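Local atomic coordinates of DNA mismatch repair protein MutS (Thermus aquaticus, PDB entry 1EWQ), a protein that recognises mismatched and unpaired bases in duplex DNA, has a weak ATPase activity and takes part in DNA mismatch repair. Residues C[11-16]-C[64-69]; C[4-9]-C[43-48]; C[93-98]-C[110-115]. All blocks are in the same frame, centred on the assembly; numbering follows the deposited sequence.

In the fold
The extended N-terminal residues 4-9 come first; they close back on the start of helix 44-54 in contact 2. A few residues on, 11-16 lead into helix 15-26 and meet 64-69, the turn into strand 67-74, in contact 1. The segments of these two contacts alternate along the chain, so their loops cross, and they touch where Thr68 OG1 bonds to Lys6 O. Contact 3 follows in series: a short loop returns strand 110-116 to strand 92-97, at the far edge of the mixed six-stranded sheet that also holds 67-74. Leu16 of contact 1 comes close to Arg110 of contact 3. Together they tie the N-terminal arm, helix 15-26 and strands near both edges of the sheet of MutS domain I.

Contact 1: residues C[11-16]-C[64-69]; sequences GPLPPL and KDFTTP. With nucleotides of chain B.
Asp65 packs against the Pro12 carbonyl and ring, and its side chain can be followed outward atom by atom. Asp65 CB sits 3.0 Å from Pro12 O. Asp65 CG is about equally far, 3.5 Å, from Pro12 O and Pro12 CG, and the carboxylate then splits its oxygens: Asp65 OD1 comes up against the ring at Pro12 CG, 3.0 Å away, with Pro12 CD beside it, while Asp65 OD2 turns past Pro14 CG toward the DNA and stands 3.2 Å from OP1 of DA16 in chain B. Two anionic oxygens that close would probably repel unless a proton or cation lies between them.

Phe66 meets the next two residues, Leu13 and Pro14. Its CG lies between the backbone N and the carbonyl carbon (chi1 80°), which swings the ring back toward 11-16. Leu13 CD1 packs obliquely on Phe66 CZ at 3.3 Å, and Pro14 CD comes to the ring edge near Phe66 CE2.

Pro14 is the N-cap of the helix that follows, and at the helix start one backbone N-H meets the heteroduplex: Leu16 N donates to OP1 of DT15 in chain B at a short 2.5 Å, nearly straight at 168°. Leu13 and Phe66 both pack on helix 15-26, through Val21 and Leu17 respectively, while Leu16 lies on Phe34 and Val36 of strand 31-36.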
loop_
_atom_site.group_PDB
_atom_site.type_symbol
_atom_site.label_atom_id
_atom_site.label_comp_id
_atom_site.label_asym_id
_atom_site.label_seq_id
_atom_site.Cartn_x
_atom_site.Cartn_y
_atom_site.Cartn_z
ATOM N N GLY C 11 -0.072 -31.469 -30.601
ATOM C CA GLY C 11 0.618 -32.629 -30.064
ATOM C C GLY C 11 0.396 -32.850 -28.582
ATOM O O GLY C 11 -0.296 -32.062 -27.936
ATOM N N PRO C 12 0.976 -33.919 -28.008
ATOM C CA PRO C 12 0.843 -34.253 -26.586
ATOM C C PRO C 12 1.612 -33.315 -25.655
ATOM O O PRO C 12 2.155 -32.297 -26.087
ATOM C CB PRO C 12 1.365 -35.685 -26.526
ATOM C CG PRO C 12 2.451 -35.667 -27.550
ATOM C CD PRO C 12 1.796 -34.930 -28.703
ATOM N N LEU C 13 1.651 -33.675 -24.377
ATOM C CA LEU C 13 2.338 -32.890 -23.361
ATOM C C LEU C 13 3.586 -33.654 -22.910
ATOM O O LEU C 13 3.518 -34.845 -22.607
ATOM C CB LEU C 13 1.396 -32.675 -22.170
ATOM C CG LEU C 13 1.683 -31.586 -21.133
ATOM C CD1 LEU C 13 1.584 -30.220 -21.791
ATOM C CD2 LEU C 13 0.678 -31.687 -19.988
ATOM N N PRO C 14 4.749 -32.989 -22.885
ATOM C CA PRO C 14 5.966 -33.685 -22.454
ATOM C C PRO C 14 5.740 -34.331 -21.084
ATOM O O PRO C 14 4.925 -33.854 -20.300
ATOM C CB PRO C 14 6.999 -32.562 -22.402
ATOM C CG PRO C 14 6.542 -31.649 -23.500
ATOM C CD PRO C 14 5.045 -31.607 -23.301
ATOM N N PRO C 15 6.452 -35.430 -20.784
ATOM C CA PRO C 15 6.307 -36.122 -19.498
ATOM C C PRO C 15 6.342 -35.200 -18.275
ATOM O O PRO C 15 5.469 -35.283 -17.411
ATOM C CB PRO C 15 7.469 -37.109 -19.514
ATOM C CG PRO C 15 7.540 -37.482 -20.951
ATOM C CD PRO C 15 7.416 -36.140 -21.645
ATOM N N LEU C 16 7.351 -34.330 -18.209
ATOM C CA LEU C 16 7.495 -33.391 -17.094
ATOM C C LEU C 16 6.236 -32.548 -16.923
ATOM O O LEU C 16 5.701 -32.430 -15.817
ATOM C CB LEU C 16 8.695 -32.461 -17.312
ATOM C CG LEU C 16 8.975 -31.449 -16.191
ATOM C CD1 LEU C 16 9.350 -32.192 -14.918
ATOM C CD2 LEU C 16 10.100 -30.500 -16.601
ATOM N N LYS C 64 8.970 -30.678 -29.089
ATOM C CA LYS C 64 8.410 -30.996 -30.406
ATOM C C LYS C 64 6.911 -30.729 -30.477
ATOM O O LYS C 64 6.438 -29.934 -31.293
ATOM C CB LYS C 64 8.678 -32.460 -30.757
ATOM C CG LYS C 64 8.158 -32.854 -32.128
ATOM C CD LYS C 64 8.538 -34.274 -32.472
ATOM C CE LYS C 64 8.062 -34.646 -33.862
ATOM N NZ LYS C 64 8.403 -36.059 -34.188
ATOM N N ASP C 65 6.176 -31.411 -29.610
ATOM C CA ASP C 65 4.734 -31.271 -29.523
ATOM C C ASP C 65 4.366 -29.786 -29.566
ATOM O O ASP C 65 3.883 -29.291 -30.588
ATOM C CB ASP C 65 4.268 -31.910 -28.219
ATOM C CG ASP C 65 4.987 -33.225 -27.933
ATOM O OD1 ASP C 65 4.815 -34.182 -28.726
ATOM O OD2 ASP C 65 5.733 -33.295 -26.927
ATOM N N PHE C 66 4.597 -29.075 -28.464
ATOM C CA PHE C 66 4.304 -27.647 -28.419
ATOM C C PHE C 66 5.189 -26.907 -27.425
ATOM O O PHE C 66 6.029 -27.511 -26.755
ATOM C CB PHE C 66 2.821 -27.400 -28.079
ATOM C CG PHE C 66 2.480 -27.517 -26.606
ATOM C CD1 PHE C 66 1.367 -26.849 -26.096
ATOM C CD2 PHE C 66 3.258 -28.276 -25.735
ATOM C CE1 PHE C 66 1.035 -26.929 -24.745
ATOM C CE2 PHE C 66 2.933 -28.362 -24.378
ATOM C CZ PHE C 66 1.819 -27.684 -23.885
ATOM N N THR C 67 4.998 -25.595 -27.344
ATOM C CA THR C 67 5.757 -24.765 -26.420
ATOM C C THR C 67 4.772 -24.124 -25.453
ATOM O O THR C 67 3.651 -23.778 -25.836
ATOM C CB THR C 67 6.531 -23.646 -27.147
ATOM O OG1 THR C 67 7.348 -22.941 -26.204
ATOM C CG2 THR C 67 5.570 -22.662 -27.797
ATOM N N THR C 68 5.193 -23.969 -24.203
ATOM C CA THR C 68 4.340 -23.376 -23.185
ATOM C C THR C 68 5.090 -22.317 -22.395
ATOM O O THR C 68 6.319 -22.353 -22.295
ATOM C CB THR C 68 3.825 -24.447 -22.193
ATOM O OG1 THR C 68 2.930 -23.840 -21.257
ATOM C CG2 THR C 68 4.990 -25.084 -21.432
ATOM N N PRO C 69 4.358 -21.345 -21.835
ATOM C CA PRO C 69 5.004 -20.293 -21.049
ATOM C C PRO C 69 5.705 -20.893 -19.822
ATOM O O PRO C 69 5.244 -21.894 -19.265
ATOM C CB PRO C 69 3.835 -19.388 -20.673
ATOM C CG PRO C 69 2.922 -19.527 -21.854
ATOM C CD PRO C 69 2.949 -21.011 -22.107
ATOM P P DT B 15 10.301 -34.455 -20.402
ATOM O OP1 DT B 15 8.899 -34.036 -20.155
ATOM O OP2 DT B 15 10.684 -35.886 -20.256
ATOM O "O5'" DT B 15 10.655 -33.971 -21.871
ATOM C "C5'" DT B 15 11.989 -33.618 -22.196
ATOM C "C4'" DT B 15 12.079 -33.176 -23.635
ATOM O "O4'" DT B 15 13.478 -33.013 -23.944
ATOM C "C3'" DT B 15 11.567 -34.211 -24.627
ATOM O "O3'" DT B 15 11.103 -33.541 -25.804
ATOM C "C2'" DT B 15 12.790 -35.069 -24.892
ATOM C "C1'" DT B 15 13.953 -34.101 -24.723
ATOM N N1 DT B 15 15.113 -34.661 -24.008
ATOM C C2 DT B 15 16.367 -34.231 -24.379
ATOM O O2 DT B 15 16.559 -33.422 -25.279
ATOM N N3 DT B 15 17.398 -34.779 -23.650
ATOM C C4 DT B 15 17.300 -35.691 -22.616
ATOM O O4 DT B 15 18.319 -36.088 -22.047
ATOM C C5 DT B 15 15.952 -36.102 -22.285
ATOM C C7 DT B 15 15.747 -37.082 -21.173
ATOM C C6 DT B 15 14.941 -35.579 -22.994
ATOM P P DA B 16 10.274 -34.350 -26.914
ATOM O OP1 DA B 16 8.941 -33.712 -27.073
ATOM O OP2 DA B 16 10.367 -35.794 -26.574
ATOM O "O5'" DA B 16 11.097 -34.074 -28.247
ATOM C "C5'" DA B 16 11.420 -32.740 -28.635
ATOM C "C4'" DA B 16 12.543 -32.747 -29.646
ATOM O "O4'" DA B 16 13.740 -33.271 -29.025
ATOM C "C3'" DA B 16 12.285 -33.615 -30.876
ATOM O "O3'" DA B 16 12.790 -32.965 -32.045
ATOM C "C2'" DA B 16 13.032 -34.904 -30.574
ATOM C "C1'" DA B 16 14.179 -34.458 -29.676
ATOM N N9 DA B 16 14.517 -35.427 -28.633
ATOM C C8 DA B 16 13.641 -36.193 -27.906
ATOM N N7 DA B 16 14.219 -36.950 -27.005
ATOM C C5 DA B 16 15.569 -36.669 -27.151
ATOM C C6 DA B 16 16.708 -37.141 -26.480
ATOM N N6 DA B 16 16.663 -38.022 -25.479
ATOM N N1 DA B 16 17.910 -36.667 -26.873
ATOM C C2 DA B 16 17.951 -35.774 -27.868
ATOM N N3 DA B 16 16.952 -35.249 -28.570
ATOM C C4 DA B 16 15.771 -35.743 -28.159
ATOM P P DC B 14 14.071 -35.405 -14.676
ATOM O OP1 DC B 14 12.792 -35.780 -14.017
ATOM O OP2 DC B 14 15.144 -36.423 -14.828
ATOM O "O5'" DC B 14 13.697 -34.787 -16.097
ATOM C "C5'" DC B 14 12.852 -33.640 -16.171
ATOM C "C4'" DC B 14 12.718 -33.164 -17.597
ATOM O "O4'" DC B 14 14.009 -32.751 -18.111
ATOM C "C3'" DC B 14 12.184 -34.207 -18.579
ATOM O "O3'" DC B 14 11.278 -33.568 -19.486
ATOM C "C2'" DC B 14 13.434 -34.678 -19.303
ATOM C "C1'" DC B 14 14.267 -33.406 -19.346
ATOM N N1 DC B 14 15.731 -33.590 -19.479
ATOM C C2 DC B 14 16.394 -33.005 -20.576
ATOM O O2 DC B 14 15.728 -32.386 -21.425
ATOM N N3 DC B 14 17.737 -33.133 -20.685
ATOM C C4 DC B 14 18.417 -33.815 -19.762
ATOM N N4 DC B 14 19.744 -33.897 -19.899
ATOM C C5 DC B 14 17.768 -34.441 -18.652
ATOM C C6 DC B 14 16.439 -34.304 -18.550
#

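Contact 2: residues C[4-9]-C[43-48]; sequences MLKGEG and FGEDAE
Lys6 and Glu48 form the charged part of this contact. The lysine is stretched out along its whole length, with CG anti to the backbone N (chi1 172°), and NZ arrives between the two carboxylate oxygens of Glu48. Lys6 NZ donates to Glu48 OE2 at 2.6 Å and to Glu48 OE1 at 2.8 Å, on the syn side of each and somewhat out of the carboxylate plane, so the bridge is bidentate and should hold the carboxylate against turning. On the way, Lys6 CD passes 3.3 Å from Glu45 CG, the two side chains crossing at about a right angle. The Glu45 carboxylate is further off from NZ, but its negative charge probably adds to the field around the ammonium group.

One backbone link runs through a water; another is direct. The water accepts from Lys6 N at 2.9 Å and from Glu45 N at 3.1 Å, joining the extended arm to the first turn of the helix. Lys6 O meets Gly44 CA directly, in a CA-H...O contact. In the fold, this is the N-terminal arm of MutS domain I laid across the junction where strand 39-43 gives way to helix 44-54.

The apolar part belongs to Leu5. Leu5 CD1 nestles against the Gly44 backbone, 3.3 Å from Gly44 N, and Leu5 CD2 packs at 3.6 Å on Phe43 CB. A beta carbon on Gly44 would run into Leu5 CD1, and the positive phi of 55° is also one that glycine adopts readily. Beyond this pair, Leu5 and Phe43 both rest on Leu17 of helix 15-26, and the Phe43 ring meets Tyr20 edge-to-face.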
loop_
_atom_site.group_PDB
_atom_site.type_symbol
_atom_site.label_atom_id
_atom_site.label_comp_id
_atom_site.label_asym_id
_atom_site.label_seq_id
_atom_site.Cartn_x
_atom_site.Cartn_y
_atom_site.Cartn_z
HETATM N N MSE C 4 -5.000 -29.720 -18.747
HETATM C CA MSE C 4 -4.360 -29.185 -19.936
HETATM C C MSE C 4 -3.648 -27.871 -19.638
HETATM O O MSE C 4 -4.188 -26.987 -18.972
HETATM C CB MSE C 4 -5.402 -28.992 -21.036
HETATM C CG MSE C 4 -6.605 -28.166 -20.618
HETATM SE SE MSE C 4 -8.059 -28.347 -21.886
HETATM C CE MSE C 4 -7.393 -27.171 -23.269
ATOM N N LEU C 5 -2.425 -27.764 -20.146
ATOM C CA LEU C 5 -1.586 -26.592 -19.947
ATOM C C LEU C 5 -1.730 -25.595 -21.090
ATOM O O LEU C 5 -1.825 -25.985 -22.251
ATOM C CB LEU C 5 -0.124 -27.032 -19.832
ATOM C CG LEU C 5 0.945 -25.974 -19.570
ATOM C CD1 LEU C 5 0.725 -25.354 -18.200
ATOM C CD2 LEU C 5 2.322 -26.621 -19.649
ATOM N N LYS C 6 -1.749 -24.308 -20.752
ATOM C CA LYS C 6 -1.861 -23.258 -21.757
ATOM C C LYS C 6 -0.572 -23.192 -22.558
ATOM O O LYS C 6 0.512 -23.423 -22.024
ATOM C CB LYS C 6 -2.108 -21.899 -21.099
ATOM C CG LYS C 6 -2.033 -20.733 -22.075
ATOM C CD LYS C 6 -2.190 -19.403 -21.369
ATOM C CE LYS C 6 -2.044 -18.243 -22.338
ATOM N NZ LYS C 6 -2.202 -16.931 -21.653
ATOM N N GLY C 7 -0.694 -22.871 -23.838
ATOM C CA GLY C 7 0.478 -22.785 -24.687
ATOM C C GLY C 7 0.138 -23.127 -26.121
ATOM O O GLY C 7 -0.728 -23.961 -26.377
ATOM N N GLU C 8 0.822 -22.487 -27.060
ATOM C CA GLU C 8 0.570 -22.729 -28.471
ATOM C C GLU C 8 1.348 -23.925 -28.997
ATOM O O GLU C 8 2.428 -24.248 -28.501
ATOM C CB GLU C 8 0.910 -21.479 -29.272
ATOM C CG GLU C 8 0.053 -20.285 -28.893
ATOM C CD GLU C 8 0.420 -19.039 -29.664
ATOM O OE1 GLU C 8 0.388 -19.088 -30.913
ATOM O OE2 GLU C 8 0.741 -18.013 -29.022
ATOM N N GLY C 9 0.785 -24.579 -30.007
ATOM C CA GLY C 9 1.417 -25.746 -30.591
ATOM C C GLY C 9 0.570 -26.970 -30.309
ATOM O O GLY C 9 0.013 -27.084 -29.222
ATOM N N PHE C 43 4.187 -23.135 -15.294
ATOM C CA PHE C 43 3.976 -23.138 -16.739
ATOM C C PHE C 43 2.587 -22.607 -17.110
ATOM O O PHE C 43 1.758 -22.357 -16.237
ATOM C CB PHE C 43 4.166 -24.557 -17.295
ATOM C CG PHE C 43 5.464 -25.203 -16.885
ATOM C CD1 PHE C 43 5.517 -26.063 -15.793
ATOM C CD2 PHE C 43 6.639 -24.935 -17.578
ATOM C CE1 PHE C 43 6.723 -26.644 -15.401
ATOM C CE2 PHE C 43 7.846 -25.511 -17.191
ATOM C CZ PHE C 43 7.885 -26.365 -16.103
ATOM N N GLY C 44 2.338 -22.435 -18.405
ATOM C CA GLY C 44 1.048 -21.929 -18.845
ATOM C C GLY C 44 0.711 -20.603 -18.187
ATOM O O GLY C 44 1.595 -19.773 -17.961
ATOM N N GLU C 45 -0.567 -20.394 -17.874
ATOM C CA GLU C 45 -1.000 -19.156 -17.228
ATOM C C GLU C 45 -0.300 -18.967 -15.894
ATOM O O GLU C 45 0.083 -17.855 -15.532
ATOM C CB GLU C 45 -2.505 -19.168 -16.994
ATOM C CG GLU C 45 -3.326 -19.008 -18.247
ATOM C CD GLU C 45 -4.792 -18.797 -17.935
ATOM O OE1 GLU C 45 -5.420 -19.737 -17.395
ATOM O OE2 GLU C 45 -5.309 -17.687 -18.219
ATOM N N ASP C 46 -0.145 -20.067 -15.165
ATOM C CA ASP C 46 0.515 -20.034 -13.869
ATOM C C ASP C 46 1.915 -19.442 -13.971
ATOM O O ASP C 46 2.396 -18.808 -13.029
ATOM C CB ASP C 46 0.559 -21.442 -13.282
ATOM C CG ASP C 46 -0.814 -21.933 -12.874
ATOM O OD1 ASP C 46 -1.429 -21.281 -12.007
ATOM O OD2 ASP C 46 -1.282 -22.955 -13.415
ATOM N N ALA C 47 2.559 -19.647 -15.119
ATOM C CA ALA C 47 3.891 -19.111 -15.363
ATOM C C ALA C 47 3.726 -17.618 -15.597
ATOM O O ALA C 47 4.594 -16.815 -15.249
ATOM C CB ALA C 47 4.510 -19.769 -16.591
ATOM N N GLU C 48 2.592 -17.257 -16.188
ATOM C CA GLU C 48 2.283 -15.863 -16.468
ATOM C C GLU C 48 2.019 -15.167 -15.140
ATOM O O GLU C 48 2.562 -14.098 -14.869
ATOM C CB GLU C 48 1.051 -15.769 -17.369
ATOM C CG GLU C 48 1.112 -16.681 -18.578
ATOM C CD GLU C 48 -0.063 -16.496 -19.528
ATOM O OE1 GLU C 48 -1.226 -16.520 -19.072
ATOM O OE2 GLU C 48 0.182 -16.337 -20.739
HETATM O O HOH W 1 -1.910 -23.224 -18.045
#

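Contact 3: residues C[93-98]-C[110-115]; sequences AVADQV and REVTQL
Gln97 and Arg110 both place CG anti to the carbonyl carbon (chi1 -68° and -65°) and run out extended, which lays them side by side, pointing the same way. Their amide and guanidinium planes are only 28° apart. Gln97 CG rests against Arg110 NE, and Gln97 OE1 comes within 2.9 Å of Arg110 NH2, but at too poor an angle for a hydrogen bond; OE1 is instead held by Gly37 N. Gln97 NE2 bonds to a DNA phosphate, and the Arg110 side chain also packs on a phosphate of the DNA, its charge only weakly engaged at long range. With an alanine here in place of Arg110, the chain flanking Gln97 CG is gone, and the phosphate would probably lose a nearby positive charge.

Behind these ends runs an antiparallel ladder. Val94 N donates to Gln114 O at 2.9 Å, Thr113 N to Val94 O at 2.7 Å, and Asp96 N and Glu111 N exchange bonds with the facing carbonyls. Between Val94 and Ala95 the register slips by one residue, a beta bulge, and the axes of segments 93-97 and 110-115 make 132° between their N-to-C directions. Past the ladder, Val98 CG2 lies 3.2 Å from Glu111 OE1.

Strand 110-116 is an edge strand of its sheet, while 92-97 has strand 31-36 on its other flank, reached by backbone bonds from Ala93 and Ala95. Ala95 packs on Leu23 of helix 15-26 and Arg110 on its Gln19, whereas Leu115 reaches helix 215-232 at Arg230 and Thr231.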
loop_
_atom_site.group_PDB
_atom_site.type_symbol
_atom_site.label_atom_id
_atom_site.label_comp_id
_atom_site.label_asym_id
_atom_site.label_seq_id
_atom_site.Cartn_x
_atom_site.Cartn_y
_atom_site.Cartn_z
ATOM N N ALA C 93 1.376 -24.163 -3.052
ATOM C CA ALA C 93 1.513 -25.613 -2.972
ATOM C C ALA C 93 2.932 -25.882 -3.459
ATOM O O ALA C 93 3.267 -25.597 -4.608
ATOM C CB ALA C 93 0.501 -26.299 -3.874
ATOM N N VAL C 94 3.767 -26.407 -2.570
ATOM C CA VAL C 94 5.161 -26.681 -2.884
ATOM C C VAL C 94 5.385 -28.124 -3.294
ATOM O O VAL C 94 5.207 -29.045 -2.497
ATOM C CB VAL C 94 6.068 -26.357 -1.676
ATOM C CG1 VAL C 94 7.501 -26.793 -1.951
ATOM C CG2 VAL C 94 6.020 -24.866 -1.396
ATOM N N ALA C 95 5.768 -28.313 -4.549
ATOM C CA ALA C 95 6.038 -29.639 -5.069
ATOM C C ALA C 95 7.544 -29.773 -5.231
ATOM O O ALA C 95 8.154 -29.065 -6.032
ATOM C CB ALA C 95 5.346 -29.827 -6.398
ATOM N N ASP C 96 8.148 -30.668 -4.456
ATOM C CA ASP C 96 9.589 -30.881 -4.533
ATOM C C ASP C 96 9.936 -32.234 -5.137
ATOM O O ASP C 96 9.063 -33.063 -5.402
ATOM C CB ASP C 96 10.229 -30.807 -3.141
ATOM C CG ASP C 96 10.068 -29.449 -2.488
ATOM O OD1 ASP C 96 10.294 -28.433 -3.172
ATOM O OD2 ASP C 96 9.731 -29.405 -1.286
ATOM N N GLN C 97 11.230 -32.442 -5.354
ATOM C CA GLN C 97 11.726 -33.701 -5.875
ATOM C C GLN C 97 11.978 -34.551 -4.635
ATOM O O GLN C 97 12.864 -34.262 -3.836
ATOM C CB GLN C 97 13.012 -33.469 -6.675
ATOM C CG GLN C 97 12.763 -32.692 -7.964
ATOM C CD GLN C 97 14.023 -32.398 -8.751
ATOM O OE1 GLN C 97 13.959 -31.964 -9.900
ATOM N NE2 GLN C 97 15.178 -32.625 -8.135
ATOM N N VAL C 98 11.163 -35.586 -4.478
ATOM C CA VAL C 98 11.231 -36.484 -3.330
ATOM C C VAL C 98 12.250 -37.608 -3.497
ATOM O O VAL C 98 12.599 -38.298 -2.539
ATOM C CB VAL C 98 9.841 -37.103 -3.081
ATOM C CG1 VAL C 98 9.876 -38.037 -1.880
ATOM C CG2 VAL C 98 8.825 -35.990 -2.868
ATOM N N ARG C 110 8.109 -36.420 -7.912
ATOM C CA ARG C 110 7.704 -35.098 -7.450
ATOM C C ARG C 110 6.303 -35.122 -6.863
ATOM O O ARG C 110 5.360 -35.642 -7.467
ATOM C CB ARG C 110 7.791 -34.083 -8.588
ATOM C CG ARG C 110 9.215 -33.893 -9.039
ATOM C CD ARG C 110 9.374 -32.954 -10.215
ATOM N NE ARG C 110 10.717 -33.108 -10.759
ATOM C CZ ARG C 110 11.197 -32.438 -11.797
ATOM N NH1 ARG C 110 10.440 -31.546 -12.419
ATOM N NH2 ARG C 110 12.435 -32.665 -12.213
ATOM N N GLU C 111 6.187 -34.557 -5.665
ATOM C CA GLU C 111 4.922 -34.496 -4.955
ATOM C C GLU C 111 4.880 -33.192 -4.168
ATOM O O GLU C 111 5.904 -32.541 -3.963
ATOM C CB GLU C 111 4.814 -35.668 -3.974
ATOM C CG GLU C 111 5.279 -37.004 -4.532
ATOM C CD GLU C 111 5.435 -38.060 -3.454
ATOM O OE1 GLU C 111 6.204 -37.827 -2.497
ATOM O OE2 GLU C 111 4.791 -39.125 -3.564
ATOM N N VAL C 112 3.687 -32.821 -3.724
ATOM C CA VAL C 112 3.520 -31.616 -2.936
ATOM C C VAL C 112 3.948 -31.942 -1.509
ATOM O O VAL C 112 3.350 -32.786 -0.854
ATOM C CB VAL C 112 2.053 -31.151 -2.952
ATOM C CG1 VAL C 112 1.890 -29.909 -2.086
ATOM C CG2 VAL C 112 1.623 -30.860 -4.383
ATOM N N THR C 113 4.995 -31.278 -1.039
ATOM C CA THR C 113 5.521 -31.507 0.304
ATOM C C THR C 113 4.830 -30.684 1.385
ATOM O O THR C 113 4.769 -31.095 2.543
ATOM C CB THR C 113 7.049 -31.228 0.335
ATOM O OG1 THR C 113 7.740 -32.379 -0.159
ATOM C CG2 THR C 113 7.542 -30.904 1.755
ATOM N N GLN C 114 4.301 -29.528 1.011
ATOM C CA GLN C 114 3.642 -28.673 1.979
ATOM C C GLN C 114 2.919 -27.532 1.309
ATOM O O GLN C 114 3.232 -27.157 0.181
ATOM C CB GLN C 114 4.666 -28.096 2.949
ATOM C CG GLN C 114 5.864 -27.490 2.255
ATOM C CD GLN C 114 6.688 -26.622 3.171
ATOM O OE1 GLN C 114 7.795 -26.202 2.821
ATOM N NE2 GLN C 114 6.152 -26.337 4.352
ATOM N N LEU C 115 1.946 -26.983 2.021
ATOM C CA LEU C 115 1.178 -25.866 1.526
ATOM C C LEU C 115 1.557 -24.670 2.386
ATOM O O LEU C 115 1.825 -24.822 3.581
ATOM C CB LEU C 115 -0.317 -26.157 1.668
ATOM C CG LEU C 115 -0.813 -27.438 0.983
ATOM C CD1 LEU C 115 -2.313 -27.587 1.204
ATOM C CD2 LEU C 115 -0.506 -27.382 -0.505
#